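Local coordinates for protein glutathione peroxidase (Schistosoma mansoni, PDB 2V1M) that catalyses the reduction of hydrogen peroxide by glutathione, giving glutathione disulfide and water, as a member of the glutathione peroxidase family, at residues A[7-19]-A[111-123]. Sequence-based numbering, arbitrary orientation.
With SO4 (sulfate ion), chain C.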
# COMPACT_ATOMS: atom_id res chain seq x y z
N SER A 7 15.36 7.21 13.66
CA SER A 7 16.33 6.14 13.46
C SER A 7 15.76 4.94 12.71
O SER A 7 16.44 3.97 12.53
CB SER A 7 16.96 5.70 14.79
OG SER A 7 16.41 4.48 15.21
N TRP A 8 14.48 4.98 12.34
CA TRP A 8 13.84 3.83 11.72
C TRP A 8 14.62 3.38 10.50
O TRP A 8 14.98 4.18 9.66
CB TRP A 8 12.44 4.23 11.29
CG TRP A 8 11.53 4.69 12.37
CD1 TRP A 8 11.31 4.10 13.59
CD2 TRP A 8 10.64 5.80 12.30
NE1 TRP A 8 10.34 4.79 14.28
CE2 TRP A 8 9.88 5.82 13.49
CE3 TRP A 8 10.35 6.74 11.30
CZ2 TRP A 8 8.91 6.80 13.75
CZ3 TRP A 8 9.38 7.70 11.55
CH2 TRP A 8 8.66 7.71 12.76
N ASN A 9 14.84 2.09 10.38
CA ASN A 9 15.72 1.57 9.35
C ASN A 9 15.00 0.69 8.33
O ASN A 9 15.62 0.37 7.32
CB ASN A 9 16.88 0.74 9.98
CG ASN A 9 18.01 1.61 10.67
OD1 ASN A 9 18.16 2.78 10.39
ND2 ASN A 9 18.78 0.96 11.58
N SER A 10 13.74 0.31 8.56
CA SER A 10 13.04 -0.55 7.61
C SER A 10 11.57 -0.43 7.93
O SER A 10 11.17 0.10 9.02
CB SER A 10 13.47 -2.03 7.73
OG SER A 10 12.87 -2.62 8.86
N ILE A 11 10.69 -1.00 7.08
CA ILE A 11 9.27 -0.97 7.38
C ILE A 11 8.95 -1.88 8.56
O ILE A 11 7.85 -1.76 9.13
CB ILE A 11 8.41 -1.37 6.16
CG1 ILE A 11 8.63 -2.83 5.71
CG2 ILE A 11 8.51 -0.35 5.03
CD1 ILE A 11 7.46 -3.42 4.91
N TYR A 12 9.84 -2.81 8.94
CA TYR A 12 9.50 -3.80 9.96
C TYR A 12 9.33 -3.18 11.34
O TYR A 12 8.75 -3.82 12.23
CB TYR A 12 10.60 -4.87 10.03
CG TYR A 12 10.94 -5.48 8.72
CD1 TYR A 12 9.95 -5.78 7.81
CD2 TYR A 12 12.29 -5.78 8.40
CE1 TYR A 12 10.28 -6.37 6.60
CE2 TYR A 12 12.62 -6.39 7.20
CZ TYR A 12 11.64 -6.67 6.31
OH TYR A 12 12.01 -7.30 5.12
N GLU A 13 9.82 -1.95 11.51
CA GLU A 13 9.74 -1.30 12.82
C GLU A 13 8.33 -0.86 13.18
O GLU A 13 8.09 -0.55 14.36
CB GLU A 13 10.67 -0.11 12.86
CG GLU A 13 12.12 -0.58 12.81
CD GLU A 13 13.12 0.52 12.79
OE1 GLU A 13 12.67 1.69 12.77
OE2 GLU A 13 14.34 0.27 12.78
N PHE A 14 7.42 -0.79 12.21
CA PHE A 14 6.10 -0.17 12.42
C PHE A 14 5.03 -1.19 12.71
O PHE A 14 5.08 -2.34 12.22
CB PHE A 14 5.69 0.68 11.20
CG PHE A 14 6.73 1.68 10.89
CD1 PHE A 14 6.94 2.78 11.75
CD2 PHE A 14 7.63 1.47 9.84
CE1 PHE A 14 7.99 3.66 11.56
CE2 PHE A 14 8.69 2.35 9.65
CZ PHE A 14 8.89 3.41 10.50
N THR A 15 4.03 -0.75 13.48
CA THR A 15 2.87 -1.53 13.82
C THR A 15 1.65 -0.75 13.34
O THR A 15 1.59 0.49 13.49
CB THR A 15 2.81 -1.78 15.37
OG1 THR A 15 4.02 -2.46 15.74
CG2 THR A 15 1.66 -2.69 15.76
N VAL A 16 0.70 -1.46 12.73
CA VAL A 16 -0.49 -0.85 12.12
C VAL A 16 -1.69 -1.69 12.46
O VAL A 16 -1.59 -2.90 12.67
CB VAL A 16 -0.33 -0.70 10.59
CG1 VAL A 16 0.73 0.36 10.24
CG2 VAL A 16 0.02 -2.03 9.93
N LYS A 17 -2.85 -1.06 12.48
CA LYS A 17 -4.10 -1.76 12.72
C LYS A 17 -4.66 -2.26 11.38
O LYS A 17 -4.85 -1.48 10.45
CB LYS A 17 -5.08 -0.79 13.39
CG LYS A 17 -6.36 -1.46 13.92
CD LYS A 17 -7.30 -0.46 14.61
CE LYS A 17 -6.65 0.28 15.79
NZ LYS A 17 -6.25 -0.67 16.84
N ASP A 18 -4.95 -3.56 11.31
CA ASP A 18 -5.53 -4.10 10.08
C ASP A 18 -7.03 -3.76 9.99
O ASP A 18 -7.59 -3.14 10.91
CB ASP A 18 -5.20 -5.60 9.90
CG ASP A 18 -6.08 -6.56 10.67
OD1 ASP A 18 -7.13 -6.17 11.23
OD2 ASP A 18 -5.70 -7.77 10.65
N ILE A 19 -7.67 -4.13 8.90
CA ILE A 19 -9.04 -3.64 8.66
C ILE A 19 -10.06 -4.25 9.63
O ILE A 19 -11.15 -3.72 9.75
CB ILE A 19 -9.46 -3.77 7.20
CG1 ILE A 19 -10.62 -2.82 6.84
CG2 ILE A 19 -9.76 -5.24 6.87
CD1 ILE A 19 -10.74 -2.60 5.33
N ALA A 111 0.15 11.87 10.10
CA ALA A 111 0.33 10.71 9.22
C ALA A 111 0.87 9.54 10.05
O ALA A 111 1.65 9.71 10.99
CB ALA A 111 1.29 11.03 8.14
N ASP A 112 0.47 8.34 9.65
CA ASP A 112 1.03 7.14 10.25
C ASP A 112 2.56 7.18 10.10
O ASP A 112 3.09 7.56 9.04
CB ASP A 112 0.46 5.88 9.59
CG ASP A 112 0.71 4.66 10.43
OD1 ASP A 112 1.80 4.05 10.30
OD2 ASP A 112 -0.19 4.31 11.24
N ASP A 113 3.26 6.73 11.13
CA ASP A 113 4.73 6.65 11.04
C ASP A 113 5.21 5.82 9.85
O ASP A 113 6.28 6.14 9.28
CB ASP A 113 5.32 6.10 12.34
CG ASP A 113 5.21 7.09 13.50
OD1 ASP A 113 4.96 8.29 13.29
OD2 ASP A 113 5.41 6.63 14.66
N LEU A 114 4.44 4.82 9.42
CA LEU A 114 4.87 4.06 8.24
C LEU A 114 5.00 5.02 7.03
O LEU A 114 5.98 4.91 6.26
CB LEU A 114 3.84 2.98 7.93
CG LEU A 114 4.03 2.29 6.56
CD1 LEU A 114 5.35 1.54 6.48
CD2 LEU A 114 2.85 1.38 6.30
N TYR A 115 4.03 5.91 6.86
CA TYR A 115 4.08 6.83 5.73
C TYR A 115 5.10 7.93 5.90
O TYR A 115 5.72 8.35 4.92
CB TYR A 115 2.68 7.36 5.37
CG TYR A 115 1.97 6.41 4.43
CD1 TYR A 115 1.88 6.67 3.08
CD2 TYR A 115 1.29 5.31 4.95
CE1 TYR A 115 1.16 5.79 2.21
CE2 TYR A 115 0.56 4.44 4.12
CZ TYR A 115 0.51 4.70 2.75
OH TYR A 115 -0.16 3.86 1.88
N LYS A 116 5.30 8.41 7.13
CA LYS A 116 6.43 9.31 7.37
C LYS A 116 7.73 8.64 6.90
O LYS A 116 8.57 9.25 6.22
CB LYS A 116 6.52 9.73 8.84
CG LYS A 116 5.29 10.53 9.28
CD LYS A 116 5.45 11.08 10.71
CE LYS A 116 4.26 11.92 11.10
NZ LYS A 116 4.48 12.56 12.45
N PHE A 117 7.89 7.37 7.25
CA PHE A 117 9.08 6.62 6.86
C PHE A 117 9.15 6.45 5.34
O PHE A 117 10.23 6.69 4.72
CB PHE A 117 9.09 5.25 7.56
CG PHE A 117 10.23 4.38 7.14
CD1 PHE A 117 11.55 4.66 7.57
CD2 PHE A 117 10.02 3.28 6.31
CE1 PHE A 117 12.60 3.84 7.19
CE2 PHE A 117 11.08 2.45 5.93
CZ PHE A 117 12.37 2.74 6.38
N LEU A 118 8.08 5.97 4.71
CA LEU A 118 8.10 5.75 3.25
C LEU A 118 8.51 7.05 2.53
O LEU A 118 9.38 7.03 1.65
CB LEU A 118 6.73 5.30 2.77
CG LEU A 118 6.31 3.89 3.23
CD1 LEU A 118 4.85 3.67 2.84
CD2 LEU A 118 7.21 2.82 2.61
N LYS A 119 7.87 8.16 2.89
CA LYS A 119 8.17 9.45 2.25
C LYS A 119 9.59 9.92 2.55
O LYS A 119 10.17 10.64 1.74
CB LYS A 119 7.15 10.50 2.67
CG LYS A 119 5.74 10.25 2.15
CD LYS A 119 4.81 11.42 2.44
CE LYS A 119 4.59 11.65 3.91
NZ LYS A 119 3.75 12.85 4.11
N SER A 120 10.15 9.51 3.69
CA SER A 120 11.53 9.90 4.02
C SER A 120 12.55 9.14 3.17
O SER A 120 13.73 9.55 3.10
CB SER A 120 11.85 9.66 5.50
OG SER A 120 12.11 8.31 5.79
N ARG A 121 12.13 8.02 2.54
CA ARG A 121 13.03 7.18 1.76
C ARG A 121 12.94 7.38 0.25
O ARG A 121 13.95 7.11 -0.43
CB ARG A 121 12.84 5.68 2.11
CG ARG A 121 13.27 5.30 3.52
CD ARG A 121 14.79 5.50 3.70
NE ARG A 121 15.32 4.94 4.94
CZ ARG A 121 15.65 3.66 5.12
NH1 ARG A 121 15.54 2.79 4.13
NH2 ARG A 121 16.12 3.28 6.31
N GLN A 122 11.76 7.77 -0.25
CA GLN A 122 11.59 7.97 -1.69
C GLN A 122 10.80 9.23 -1.93
O GLN A 122 9.63 9.34 -1.50
CB GLN A 122 10.84 6.78 -2.33
CG GLN A 122 11.67 5.52 -2.44
CD GLN A 122 12.85 5.69 -3.39
OE1 GLN A 122 14.04 5.61 -2.96
NE2 GLN A 122 12.61 5.97 -4.64
N HIS A 123 11.45 10.18 -2.59
CA HIS A 123 10.87 11.49 -2.87
C HIS A 123 9.86 11.40 -4.03
O HIS A 123 10.07 10.67 -5.01
CB HIS A 123 11.97 12.46 -3.23
CG HIS A 123 11.54 13.90 -3.10
ND1 HIS A 123 10.83 14.54 -4.10
CD2 HIS A 123 11.68 14.81 -2.10
CE1 HIS A 123 10.58 15.78 -3.74
NE2 HIS A 123 11.08 15.97 -2.52
S SO4 C . 9.60 18.98 -0.54
O1 SO4 C . 9.61 20.44 -0.63
O2 SO4 C . 10.16 18.46 -1.80
O3 SO4 C . 10.45 18.61 0.59
O4 SO4 C . 8.24 18.46 -0.37
O HOH W 1 -0.40 2.59 13.12
O HOH W 2 2.96 3.02 12.60
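Hydrophobic packing, largely aromatic, joins Trp8 and Phe14 of the N-terminal segment to Phe117 of helix 113-121. The segment ends just past strand 15-17, which pairs antiparallel with strand 23-25, and the helix lies against the central mixed sheet of this thioredoxin-fold protein. Phe14 sits in the middle. Its CZ touches Phe117 CB at 3.5 Å, and the two ring planes meet obliquely at 44°. The first turn of the helix covers one face of Phe14, where Leu114 CA makes a CH-pi contact, 4.1 Å from the ring centroid. Phe14 CE1 in turn lies over the centre of the Trp8 ring. Trp8 CB lies against Phe117 CD1 at 3.8 Å. The far rim of the indole reaches the side chain of Asp113, with CH2 3.6 Å from Asp113 CG. Phe117 has its CG anti to the backbone N (chi1 176°), and its ring extends to the chain at residues 8-11. Ser10 O lies over one face of that ring and Arg121 CG over the other. Deeper in, Ile11 CG2 packs against Leu114 CD1 and Phe117 CE2, and Ile11 also touches Cys34 of strand 33-39. Asp112 is the N-cap: its OD1 accepts from Leu114 N at 2.9 Å. Two waters link its carboxylate to Thr15 O, one through each oxygen. Further along segment 111-123, the face of the Arg121 guanidinium lies over Phe117 CZ. Gln144 binds both Arg121 NH1 and Asn9 O. Arg121 NH2 also donates to Asn9 O at 3.1 Å, approaching from above the carbonyl plane with an N-H...O angle of 143°.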